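PDB 3OYO: hemopexin fold protein CP4 from Vigna unguiculata, which is a calcium-binding seed protein of the hemopexin fold whose biological role is not established and may differ from that of other hemopexins. Local coordinates for residues A[72-77]-A[81-86]; A[129-134]-A[199-204]; A[139-142]-A[147-150]; A[180-185]-A[191-196]. All coordinates share one frame; numbering follows the deposited sequence.

Interaction 1 (A[72-77]-A[81-86])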
loop_
_atom_site.group_PDB
_atom_site.type_symbol
_atom_site.label_atom_id
_atom_site.label_comp_id
_atom_site.label_asym_id
_atom_site.label_seq_id
_atom_site.Cartn_x
_atom_site.Cartn_y
_atom_site.Cartn_z
ATOM N N GLU A 72 7.178 10.461 -5.271
ATOM C CA GLU A 72 7.869 9.887 -4.135
ATOM C C GLU A 72 6.963 8.907 -3.398
ATOM O O GLU A 72 5.740 9.067 -3.389
ATOM C CB GLU A 72 8.350 11.004 -3.197
ATOM C CG GLU A 72 9.465 11.867 -3.779
ATOM C CD GLU A 72 9.769 13.095 -2.926
ATOM O OE1 GLU A 72 9.218 13.225 -1.824
ATOM O OE2 GLU A 72 10.554 13.942 -3.364
ATOM N N ALA A 73 7.558 7.887 -2.804
ATOM C CA ALA A 73 6.798 6.849 -2.117
ATOM C C ALA A 73 7.694 6.162 -1.082
ATOM O O ALA A 73 8.903 6.161 -1.244
ATOM C CB ALA A 73 6.273 5.811 -3.154
ATOM N N TYR A 74 7.093 5.620 -0.023
ATOM C CA TYR A 74 7.809 4.835 0.967
ATOM C C TYR A 74 7.580 3.349 0.587
ATOM O O TYR A 74 6.475 2.985 0.226
ATOM C CB TYR A 74 7.282 5.131 2.413
ATOM C CG TYR A 74 8.103 6.170 3.117
ATOM C CD1 TYR A 74 9.382 5.850 3.601
ATOM C CD2 TYR A 74 7.631 7.476 3.281
ATOM C CE1 TYR A 74 10.166 6.822 4.206
ATOM C CE2 TYR A 74 8.427 8.448 3.879
ATOM C CZ TYR A 74 9.692 8.098 4.325
ATOM O OH TYR A 74 10.517 9.027 4.940
ATOM N N VAL A 75 8.628 2.528 0.628
ATOM C CA VAL A 75 8.481 1.101 0.345
ATOM C C VAL A 75 9.072 0.299 1.499
ATOM O O VAL A 75 9.985 0.738 2.209
ATOM C CB VAL A 75 9.121 0.693 -1.044
ATOM C CG1 VAL A 75 8.424 1.388 -2.184
ATOM C CG2 VAL A 75 10.606 1.059 -1.059
ATOM N N PHE A 76 8.563 -0.900 1.678
ATOM C CA PHE A 76 9.024 -1.760 2.777
ATOM C C PHE A 76 9.256 -3.192 2.337
ATOM O O PHE A 76 8.789 -3.605 1.291
ATOM C CB PHE A 76 8.024 -1.747 3.928
ATOM C CG PHE A 76 7.749 -0.351 4.485
ATOM C CD1 PHE A 76 8.365 0.102 5.631
ATOM C CD2 PHE A 76 6.856 0.509 3.809
ATOM C CE1 PHE A 76 8.065 1.397 6.130
ATOM C CE2 PHE A 76 6.574 1.768 4.296
ATOM C CZ PHE A 76 7.195 2.206 5.443
ATOM N N SER A 77 10.011 -3.919 3.147
ATOM C CA SER A 77 10.258 -5.333 2.918
ATOM C C SER A 77 10.763 -5.850 4.243
ATOM O O SER A 77 11.836 -5.428 4.692
ATOM C CB SER A 77 11.316 -5.523 1.838
ATOM O OG SER A 77 11.562 -6.916 1.609
ATOM N N SER A 81 13.054 -0.377 5.173
ATOM C CA SER A 81 12.347 0.745 4.509
ATOM C C SER A 81 13.244 1.604 3.583
ATOM O O SER A 81 14.477 1.690 3.740
ATOM C CB SER A 81 11.639 1.628 5.564
ATOM O OG SER A 81 10.798 2.611 4.952
ATOM N N ALA A 82 12.626 2.224 2.585
ATOM C CA ALA A 82 13.339 3.200 1.771
ATOM C C ALA A 82 12.338 4.251 1.324
ATOM O O ALA A 82 11.142 3.949 1.136
ATOM C CB ALA A 82 14.032 2.537 0.541
ATOM N N TYR A 83 12.814 5.497 1.220
ATOM C CA TYR A 83 12.023 6.555 0.614
ATOM C C TYR A 83 12.620 6.627 -0.770
ATOM O O TYR A 83 13.837 6.630 -0.921
ATOM C CB TYR A 83 12.176 7.868 1.397
ATOM C CG TYR A 83 11.120 8.899 1.031
ATOM C CD1 TYR A 83 9.788 8.531 0.896
ATOM C CD2 TYR A 83 11.458 10.231 0.802
ATOM C CE1 TYR A 83 8.810 9.446 0.551
ATOM C CE2 TYR A 83 10.467 11.177 0.433
ATOM C CZ TYR A 83 9.145 10.770 0.296
ATOM O OH TYR A 83 8.145 11.684 -0.066
ATOM N N ILE A 84 11.767 6.634 -1.787
ATOM C CA ILE A 84 12.211 6.560 -3.184
ATOM C C ILE A 84 11.533 7.613 -4.079
ATOM O O ILE A 84 10.491 8.180 -3.731
ATOM C CB ILE A 84 11.953 5.153 -3.767
ATOM C CG1 ILE A 84 10.449 4.897 -3.957
ATOM C CG2 ILE A 84 12.604 4.089 -2.854
ATOM C CD1 ILE A 84 10.128 3.649 -4.773
ATOM N N ASP A 85 12.154 7.914 -5.199
ATOM C CA ASP A 85 11.510 8.733 -6.198
ATOM C C ASP A 85 11.531 7.822 -7.426
ATOM O O ASP A 85 12.602 7.510 -7.955
ATOM C CB ASP A 85 12.281 10.017 -6.456
ATOM C CG ASP A 85 11.591 10.907 -7.520
ATOM O OD1 ASP A 85 11.243 10.425 -8.618
ATOM O OD2 ASP A 85 11.360 12.094 -7.239
ATOM N N TYR A 86 10.362 7.371 -7.856
ATOM C CA TYR A 86 10.310 6.380 -8.956
ATOM C C TYR A 86 10.327 7.049 -10.327
ATOM O O TYR A 86 10.446 6.360 -11.331
ATOM C CB TYR A 86 9.106 5.424 -8.847
ATOM C CG TYR A 86 7.798 6.101 -8.645
ATOM C CD1 TYR A 86 7.368 6.443 -7.336
ATOM C CD2 TYR A 86 6.965 6.373 -9.711
ATOM C CE1 TYR A 86 6.167 7.082 -7.116
ATOM C CE2 TYR A 86 5.717 7.022 -9.496
ATOM C CZ TYR A 86 5.351 7.384 -8.212
ATOM O OH TYR A 86 4.176 8.019 -7.966
HETATM O O HOH W 1 12.292 13.368 -5.308
HETATM O O HOH W 2 4.061 9.125 -5.716
#

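Interaction 2 (A[129-134]-A[199-204])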
loop_
_atom_site.group_PDB
_atom_site.type_symbol
_atom_site.label_atom_id
_atom_site.label_comp_id
_atom_site.label_asym_id
_atom_site.label_seq_id
_atom_site.Cartn_x
_atom_site.Cartn_y
_atom_site.Cartn_z
ATOM N N GLU A 129 -0.903 12.606 6.526
ATOM C CA GLU A 129 -1.219 11.403 7.272
ATOM C C GLU A 129 -1.231 10.134 6.419
ATOM O O GLU A 129 -1.614 10.142 5.245
ATOM C CB GLU A 129 -2.536 11.576 8.049
ATOM C CG GLU A 129 -2.659 12.962 8.770
ATOM C CD GLU A 129 -3.623 12.937 9.951
ATOM O OE1 GLU A 129 -4.594 12.145 9.917
ATOM O OE2 GLU A 129 -3.409 13.713 10.905
ATOM N N VAL A 130 -0.819 9.034 7.033
ATOM C CA VAL A 130 -0.812 7.745 6.373
ATOM C C VAL A 130 -1.225 6.713 7.399
ATOM O O VAL A 130 -0.819 6.782 8.552
ATOM C CB VAL A 130 0.586 7.372 5.838
ATOM C CG1 VAL A 130 0.582 5.951 5.247
ATOM C CG2 VAL A 130 1.095 8.424 4.802
ATOM N N TYR A 131 -2.067 5.783 6.979
ATOM C CA TYR A 131 -2.555 4.704 7.816
ATOM C C TYR A 131 -1.633 3.512 7.661
ATOM O O TYR A 131 -1.436 3.030 6.563
ATOM C CB TYR A 131 -3.963 4.301 7.392
ATOM C CG TYR A 131 -5.040 5.287 7.727
ATOM C CD1 TYR A 131 -5.716 5.230 8.953
ATOM C CD2 TYR A 131 -5.394 6.285 6.817
ATOM C CE1 TYR A 131 -6.732 6.137 9.264
ATOM C CE2 TYR A 131 -6.408 7.216 7.123
ATOM C CZ TYR A 131 -7.065 7.132 8.350
ATOM O OH TYR A 131 -8.054 8.060 8.638
ATOM N N LEU A 132 -1.091 3.035 8.773
ATOM C CA LEU A 132 -0.249 1.833 8.785
ATOM C C LEU A 132 -1.014 0.677 9.428
ATOM O O LEU A 132 -1.633 0.844 10.501
ATOM C CB LEU A 132 1.066 2.093 9.550
ATOM C CG LEU A 132 1.903 3.350 9.239
ATOM C CD1 LEU A 132 3.105 3.400 10.193
ATOM C CD2 LEU A 132 2.379 3.388 7.789
ATOM N N PHE A 133 -0.967 -0.490 8.806
ATOM C CA PHE A 133 -1.653 -1.687 9.320
ATOM C C PHE A 133 -0.680 -2.848 9.622
ATOM O O PHE A 133 0.187 -3.162 8.809
ATOM C CB PHE A 133 -2.708 -2.174 8.316
ATOM C CG PHE A 133 -3.756 -1.168 8.026
ATOM C CD1 PHE A 133 -4.781 -0.916 8.957
ATOM C CD2 PHE A 133 -3.685 -0.394 6.874
ATOM C CE1 PHE A 133 -5.757 0.052 8.694
ATOM C CE2 PHE A 133 -4.613 0.570 6.626
ATOM C CZ PHE A 133 -5.675 0.794 7.511
ATOM N N LYS A 134 -0.829 -3.467 10.798
ATOM C CA LYS A 134 0.058 -4.589 11.203
ATOM C C LYS A 134 -0.796 -5.481 12.090
ATOM O O LYS A 134 -1.147 -5.082 13.178
ATOM C CB LYS A 134 1.301 -4.154 11.991
ATOM C CG LYS A 134 2.156 -5.346 12.543
ATOM C CD LYS A 134 2.662 -6.297 11.429
ATOM C CE LYS A 134 3.584 -7.420 11.952
ATOM N NZ LYS A 134 4.919 -6.786 12.368
ATOM N N GLY A 199 -10.067 11.626 10.614
ATOM C CA GLY A 199 -10.583 11.935 11.941
ATOM C C GLY A 199 -11.747 11.040 12.363
ATOM O O GLY A 199 -11.823 10.612 13.523
ATOM N N GLY A 200 -12.652 10.759 11.420
ATOM C CA GLY A 200 -13.854 9.958 11.696
ATOM C C GLY A 200 -13.791 8.594 11.025
ATOM O O GLY A 200 -14.625 8.252 10.191
ATOM N N LYS A 201 -12.767 7.832 11.393
ATOM C CA LYS A 201 -12.620 6.440 10.998
ATOM C C LYS A 201 -13.931 5.645 11.164
ATOM O O LYS A 201 -14.232 4.753 10.366
ATOM C CB LYS A 201 -11.501 5.778 11.844
ATOM C CG LYS A 201 -10.066 6.297 11.613
ATOM C CD LYS A 201 -9.845 7.808 11.946
ATOM C CE LYS A 201 -8.496 8.281 11.354
ATOM N NZ LYS A 201 -8.292 9.700 11.009
ATOM N N ALA A 202 -14.667 5.943 12.240
ATOM C CA ALA A 202 -15.962 5.326 12.535
ATOM C C ALA A 202 -16.995 5.571 11.421
ATOM O O ALA A 202 -17.878 4.742 11.201
ATOM C CB ALA A 202 -16.483 5.815 13.897
ATOM N N ASP A 203 -16.853 6.688 10.699
ATOM C CA ASP A 203 -17.719 7.029 9.562
ATOM C C ASP A 203 -17.290 6.459 8.177
ATOM O O ASP A 203 -17.700 6.959 7.131
ATOM C CB ASP A 203 -17.864 8.543 9.495
ATOM C CG ASP A 203 -18.911 9.045 10.448
ATOM O OD1 ASP A 203 -20.093 8.707 10.226
ATOM O OD2 ASP A 203 -18.561 9.720 11.428
ATOM N N THR A 204 -16.469 5.412 8.201
ATOM C CA THR A 204 -16.025 4.721 6.990
ATOM C C THR A 204 -17.203 3.988 6.371
ATOM O O THR A 204 -18.011 3.344 7.078
ATOM C CB THR A 204 -14.867 3.748 7.322
ATOM O OG1 THR A 204 -13.799 4.506 7.872
ATOM C CG2 THR A 204 -14.351 2.960 6.089
#

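Interaction 3 (A[139-142]-A[147-150])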
loop_
_atom_site.group_PDB
_atom_site.type_symbol
_atom_site.label_atom_id
_atom_site.label_comp_id
_atom_site.label_asym_id
_atom_site.label_seq_id
_atom_site.Cartn_x
_atom_site.Cartn_y
_atom_site.Cartn_z
ATOM N N VAL A 139 -2.284 2.499 12.986
ATOM C CA VAL A 139 -1.946 3.765 13.565
ATOM C C VAL A 139 -1.723 4.744 12.392
ATOM O O VAL A 139 -1.268 4.330 11.320
ATOM C CB VAL A 139 -0.628 3.665 14.406
ATOM C CG1 VAL A 139 0.593 3.623 13.480
ATOM C CG2 VAL A 139 -0.532 4.776 15.398
ATOM N N ARG A 140 -2.032 6.027 12.618
ATOM C CA ARG A 140 -1.748 7.051 11.633
ATOM C C ARG A 140 -0.412 7.678 11.938
ATOM O O ARG A 140 -0.033 7.812 13.090
ATOM C CB ARG A 140 -2.844 8.111 11.599
ATOM C CG ARG A 140 -4.186 7.570 11.226
ATOM C CD ARG A 140 -5.267 8.130 12.118
ATOM N NE ARG A 140 -5.311 9.586 12.068
ATOM C CZ ARG A 140 -5.761 10.390 13.045
ATOM N NH1 ARG A 140 -6.228 9.928 14.189
ATOM N NH2 ARG A 140 -5.725 11.685 12.867
ATOM N N ILE A 141 0.326 8.008 10.887
ATOM C CA ILE A 141 1.600 8.705 10.998
ATOM C C ILE A 141 1.628 9.846 9.986
ATOM O O ILE A 141 1.075 9.702 8.917
ATOM C CB ILE A 141 2.820 7.719 10.785
ATOM C CG1 ILE A 141 4.128 8.435 11.100
ATOM C CG2 ILE A 141 2.843 7.068 9.398
ATOM C CD1 ILE A 141 5.329 7.491 11.136
ATOM N N ALA A 142 2.266 10.983 10.326
ATOM C CA ALA A 142 2.507 12.071 9.380
ATOM C C ALA A 142 3.890 11.851 8.831
ATOM O O ALA A 142 4.866 11.870 9.590
ATOM C CB ALA A 142 2.410 13.470 10.088
ATOM N N GLN A 147 5.845 11.821 12.918
ATOM C CA GLN A 147 5.216 11.653 14.220
ATOM C C GLN A 147 3.890 10.912 14.101
ATOM O O GLN A 147 3.215 10.981 13.090
ATOM C CB GLN A 147 5.044 13.003 14.921
ATOM C CG GLN A 147 6.391 13.751 15.165
ATOM C CD GLN A 147 7.487 12.877 15.880
ATOM O OE1 GLN A 147 7.314 12.441 17.037
ATOM N NE2 GLN A 147 8.627 12.639 15.170
ATOM N N LEU A 148 3.550 10.153 15.140
ATOM C CA LEU A 148 2.295 9.426 15.151
ATOM C C LEU A 148 1.141 10.385 15.422
ATOM O O LEU A 148 1.311 11.423 16.070
ATOM C CB LEU A 148 2.321 8.325 16.206
ATOM C CG LEU A 148 3.334 7.178 16.010
ATOM C CD1 LEU A 148 3.245 6.235 17.213
ATOM C CD2 LEU A 148 3.166 6.372 14.702
ATOM N N VAL A 149 -0.029 10.038 14.903
ATOM C CA VAL A 149 -1.246 10.822 15.122
ATOM C C VAL A 149 -2.253 9.852 15.743
ATOM O O VAL A 149 -2.704 8.925 15.082
ATOM C CB VAL A 149 -1.871 11.393 13.792
ATOM C CG1 VAL A 149 -3.170 12.180 14.098
ATOM C CG2 VAL A 149 -0.879 12.278 13.065
ATOM N N GLY A 150 -2.620 10.098 16.993
ATOM C CA GLY A 150 -3.532 9.219 17.720
ATOM C C GLY A 150 -2.825 7.992 18.288
ATOM O O GLY A 150 -1.599 7.810 18.148
HETATM O O HOH W 3 -3.842 6.347 15.349
#

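Interaction 4 (A[180-185]-A[191-196])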
loop_
_atom_site.group_PDB
_atom_site.type_symbol
_atom_site.label_atom_id
_atom_site.label_comp_id
_atom_site.label_asym_id
_atom_site.label_seq_id
_atom_site.Cartn_x
_atom_site.Cartn_y
_atom_site.Cartn_z
ATOM N N GLU A 180 -10.746 10.633 -4.645
ATOM C CA GLU A 180 -10.794 10.899 -3.226
ATOM C C GLU A 180 -12.260 10.975 -2.730
ATOM O O GLU A 180 -13.138 11.408 -3.485
ATOM C CB GLU A 180 -10.055 12.200 -2.938
ATOM C CG GLU A 180 -8.574 12.038 -3.165
ATOM C CD GLU A 180 -7.782 13.306 -2.877
ATOM O OE1 GLU A 180 -6.555 13.305 -3.155
ATOM O OE2 GLU A 180 -8.367 14.288 -2.379
ATOM N N PRO A 181 -12.540 10.508 -1.498
ATOM C CA PRO A 181 -11.658 9.897 -0.512
ATOM C C PRO A 181 -11.873 8.354 -0.440
ATOM O O PRO A 181 -12.261 7.825 0.598
ATOM C CB PRO A 181 -12.118 10.570 0.783
ATOM C CG PRO A 181 -13.680 10.662 0.595
ATOM C CD PRO A 181 -13.903 10.690 -0.931
ATOM N N GLU A 182 -11.626 7.652 -1.543
ATOM C CA GLU A 182 -11.778 6.179 -1.584
ATOM C C GLU A 182 -10.422 5.464 -1.458
ATOM O O GLU A 182 -9.381 6.050 -1.696
ATOM C CB GLU A 182 -12.472 5.749 -2.887
ATOM C CG GLU A 182 -13.930 6.192 -2.964
ATOM C CD GLU A 182 -14.596 5.833 -4.268
ATOM O OE1 GLU A 182 -15.755 6.229 -4.408
ATOM O OE2 GLU A 182 -13.990 5.166 -5.149
ATOM N N ALA A 183 -10.465 4.206 -1.046
ATOM C CA ALA A 183 -9.281 3.383 -0.931
ATOM C C ALA A 183 -9.701 1.946 -1.217
ATOM O O ALA A 183 -10.879 1.585 -1.104
ATOM C CB ALA A 183 -8.633 3.513 0.481
ATOM N N TYR A 184 -8.743 1.119 -1.593
ATOM C CA TYR A 184 -9.017 -0.283 -1.832
ATOM C C TYR A 184 -8.203 -1.067 -0.839
ATOM O O TYR A 184 -7.016 -0.751 -0.636
ATOM C CB TYR A 184 -8.602 -0.652 -3.272
ATOM C CG TYR A 184 -9.474 -0.008 -4.322
ATOM C CD1 TYR A 184 -10.734 -0.538 -4.627
ATOM C CD2 TYR A 184 -9.055 1.150 -5.001
ATOM C CE1 TYR A 184 -11.528 0.056 -5.626
ATOM C CE2 TYR A 184 -9.855 1.738 -5.991
ATOM C CZ TYR A 184 -11.082 1.177 -6.288
ATOM O OH TYR A 184 -11.883 1.778 -7.236
ATOM N N LEU A 185 -8.828 -2.075 -0.229
ATOM C CA LEU A 185 -8.172 -2.946 0.757
ATOM C C LEU A 185 -8.096 -4.348 0.175
ATOM O O LEU A 185 -9.049 -4.788 -0.476
ATOM C CB LEU A 185 -8.950 -2.982 2.094
ATOM C CG LEU A 185 -9.477 -1.683 2.731
ATOM C CD1 LEU A 185 -10.054 -1.993 4.133
ATOM C CD2 LEU A 185 -8.395 -0.578 2.776
ATOM N N TYR A 191 -10.892 -8.406 -1.981
ATOM C CA TYR A 191 -10.681 -6.977 -1.831
ATOM C C TYR A 191 -12.047 -6.308 -1.615
ATOM O O TYR A 191 -13.108 -6.901 -1.872
ATOM C CB TYR A 191 -9.944 -6.367 -3.056
ATOM C CG TYR A 191 -10.900 -5.930 -4.163
ATOM C CD1 TYR A 191 -11.586 -6.872 -4.929
ATOM C CD2 TYR A 191 -11.118 -4.576 -4.426
ATOM C CE1 TYR A 191 -12.493 -6.478 -5.898
ATOM C CE2 TYR A 191 -12.029 -4.168 -5.415
ATOM C CZ TYR A 191 -12.712 -5.137 -6.132
ATOM O OH TYR A 191 -13.616 -4.740 -7.083
ATOM N N VAL A 192 -11.991 -5.068 -1.142
ATOM C CA VAL A 192 -13.173 -4.296 -0.969
ATOM C C VAL A 192 -12.815 -2.823 -1.146
ATOM O O VAL A 192 -11.665 -2.412 -0.940
ATOM C CB VAL A 192 -13.790 -4.507 0.458
ATOM C CG1 VAL A 192 -12.950 -3.833 1.501
ATOM C CG2 VAL A 192 -15.243 -3.999 0.514
ATOM N N ARG A 193 -13.826 -2.039 -1.475
ATOM C CA ARG A 193 -13.695 -0.597 -1.610
ATOM C C ARG A 193 -14.269 0.091 -0.378
ATOM O O ARG A 193 -15.273 -0.358 0.193
ATOM C CB ARG A 193 -14.436 -0.112 -2.873
ATOM C CG ARG A 193 -14.328 1.387 -3.122
ATOM C CD ARG A 193 -14.896 1.779 -4.497
ATOM N NE ARG A 193 -16.269 1.350 -4.703
ATOM C CZ ARG A 193 -17.337 2.135 -4.616
ATOM N NH1 ARG A 193 -17.234 3.430 -4.287
ATOM N NH2 ARG A 193 -18.517 1.618 -4.855
ATOM N N ILE A 194 -13.607 1.187 0.016
ATOM C CA ILE A 194 -14.036 2.029 1.140
ATOM C C ILE A 194 -14.064 3.539 0.839
ATOM O O ILE A 194 -13.354 4.056 -0.048
ATOM C CB ILE A 194 -13.174 1.823 2.426
ATOM C CG1 ILE A 194 -11.738 2.361 2.253
ATOM C CG2 ILE A 194 -13.289 0.387 2.924
ATOM C CD1 ILE A 194 -10.936 2.500 3.595
ATOM N N ASP A 195 -14.895 4.240 1.601
ATOM C CA ASP A 195 -14.962 5.685 1.537
ATOM C C ASP A 195 -14.671 6.140 2.966
ATOM O O ASP A 195 -15.475 5.888 3.870
ATOM C CB ASP A 195 -16.363 6.118 1.079
ATOM C CG ASP A 195 -16.512 7.641 0.977
ATOM O OD1 ASP A 195 -16.364 8.336 1.994
ATOM O OD2 ASP A 195 -16.754 8.129 -0.137
ATOM N N PHE A 196 -13.510 6.774 3.168
ATOM C CA PHE A 196 -13.084 7.139 4.521
ATOM C C PHE A 196 -13.111 8.660 4.645
ATOM O O PHE A 196 -13.120 9.377 3.650
ATOM C CB PHE A 196 -11.696 6.547 4.870
ATOM C CG PHE A 196 -10.582 7.113 4.037
ATOM C CD1 PHE A 196 -9.901 8.274 4.452
ATOM C CD2 PHE A 196 -10.219 6.518 2.829
ATOM C CE1 PHE A 196 -8.935 8.874 3.655
ATOM C CE2 PHE A 196 -9.220 7.115 2.014
ATOM C CZ PHE A 196 -8.577 8.280 2.437
#

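Interaction 1 (A[72-77]-A[81-86])
Y74 and Y83 meet in an offset stack, their ring centroids 4.3 Å apart and their planes 30° from parallel, with Y83 CD1 over the centre of the Y74 ring and 3.3 Å from Y74 CE2. They are a non-hydrogen-bonded pair of an antiparallel beta hairpin. A chi1 of -165° leans the Y83 ring across the neighbouring strand, beside Y74, so that its phenol reaches E72 and Y83 OH donates to E72 OE1 at 2.6 Å. The carboxylate receives it on the anti side, its plane turned 79° from the ring; Y83 OH is also hydrogen-bonded to T68 OG1. Beneath, on the face that carries A73, V75, A82 and I84, the packing is apolar and close: V75 CG1 lies 3.8 Å from I84 CD1, and V75 CG2 4.1 Å from A82 CB. Two backbone bonds each hold the A73-I84 and V75-A82 pairs. The E72-D85 end is looser and wetter. There E72 OE2 and D85 OD2 stand 4.4 Å apart, and a water donating to both probably softens their mutual repulsion. A second water joins E72 O to Y86 OH, whose oxygen also bonds S11 N. The hairpin forms the middle of one blade of the four-bladed propeller. Strand 64-67 bonds to the 72-77 side and sets the F66 ring against Y74, strand 98-101 flanks S81, and helix 102-105 lies beside Y74, F76 and S81 through I102 and M105.

Interaction 2 (A[129-134]-A[199-204])
Y131 and K201 account for nearly all of this small contact, the lysine reaching from a loop to the rim of an aromatic ring on strand 129-134. The lysine methylene K201 CE comes up at the edge of the Y131 ring, near its plane, 3.5 Å from Y131 CE1, while K201 CG lies 4.1 Å from the same ring carbon. A bend at chi2 (62°) turns the chain aside after CG and brings its end round to the phenol. The two side chains cross at a slant, with K201 NZ 2.9 Å from Y131 OH; the model is crowded here, and the exact placing of the lysine end is doubtful. E129 OE1 remains 4.6 Å from K201 NZ, beyond a salt bridge, and has its partner on the neighbouring strand. The carboxylate probably still offsets some of the charge where K201 NZ and R140 NE come close. At its other end the lysine is held by its backbone: T204 OG1 donates to K201 O at 2.5 Å and T204 N at 3.2 Å, both from the same face of the carbonyl, and D203 N bonds G200 O, so the loop folds into successive tight turns. An alanine in place of K201 is likely to leave the edge of Y131 without its aliphatic neighbour and to open a gap between strand and loop. F122 of the same blade stacks on Y131, and the lysine comes to it from the adjacent blade: an interface between blades of the hemopexin propeller, the loop between the two outer strands of one blade meeting the second strand of the preceding blade.

Interaction 3 (A[139-142]-A[147-150])
Q147 O is met by A142 N at 2.9 Å in an almost straight bond (171°) and by I141 CA at 3.5 Å in a CA-H...O contact, with I141 CG1 resting against it as well. This is the outer hairpin of a four-stranded hemopexin blade, strand 139-142 pairing antiparallel with the weakly bonded edge strand 147-149. A second backbone bond, V149 N to R140 O, is also short at 2.9 Å, but its donor stands above the carbonyl plane, 46° out of it. On the side of V139, I141 and L148, one branch of the leucine packs against both partners: L148 CD2 lies 4.0 Å from V139 CG1 and 4.2 Å from I141 CB. V139 and L148 cross at about a right angle there, and L148 also touches V108 of a loop. R140 occupies the other face. Bends at chi2 and chi3 fold its chain back, the latter at 58°, leaving V149 O over the rim of one guanidinium face, while R140 NH2 forms a salt bridge with E129 OE1 on the adjacent inner strand. A leucine in place of R140 would probably leave the E129 carboxylate without this charged mate and take the guanidinium away from V149 O. G150 follows with positive phi, close to R140 NH1, where a side chain would have little room. At the hairpin's far end a water closes the pairing, accepting from R140 N at 3.3 Å and donating to V149 O at 2.8 Å.

Interaction 4 (A[180-185]-A[191-196])
R193 lies alongside Y184, pointing the same way, and its methylene CD rests 3.9 Å from Y184 CE1. The pair belongs to an antiparallel beta hairpin, the central two strands of a hemopexin propeller blade. With CG set anti to the backbone N (chi1 -179°), the arginine stretches along the ring before bending at chi3 and offering NH1 to E182 OE1 at 3.2 Å. E182 OE1 lies at the edge of the guanidinium, near its plane, in a salt bridge whose hydrogen bond is bent and weak. On the same side, Y184 CD1 approaches the edge of the Y191 ring, 3.9 Å from Y191 CE2, and W216 meets both tyrosines edge-to-face. The opposite face is apolar: A183 CB packs 3.8 Å from I194 CG1, and L185 CD2 lies 4.1 Å from I194 CD1, the two longer side chains crossing at about a right angle. F196 CE2 adds itself 4.0 Å from A183 CB. Paired backbone bonds join A183 to I194 and L185 to V192. Where the hairpin opens, beside a cis peptide before P181, F196 N donates to P181 O at 3.0 Å, while P181 CB sits 3.3 Å from F196 O.

Overall arrangement
Interactions 1 and 4 are equivalent hairpins of different blades, on opposite sides of the chain's centre with their own centres about 22 Å apart. Strand 129-134 of interaction 2 lies in the same sheet as interaction 3, and the two contacts are about 10 Å apart between centres: V130 N to I141 O (2.8 Å) and L132 N to V139 O (2.9 Å) probably hydrogen-bond strand 129-134 to strand 137-142. Interaction 2 also reaches interaction 4, where T204 CG2 packs 3.8 Å from D195 O. The calcium ion, bound at N5, D63, D119 and D172, lies about 8 Å from the side chain of F76 in interaction 1, 11 Å from L185 in interaction 4 and 13 Å from Y131 in interaction 2.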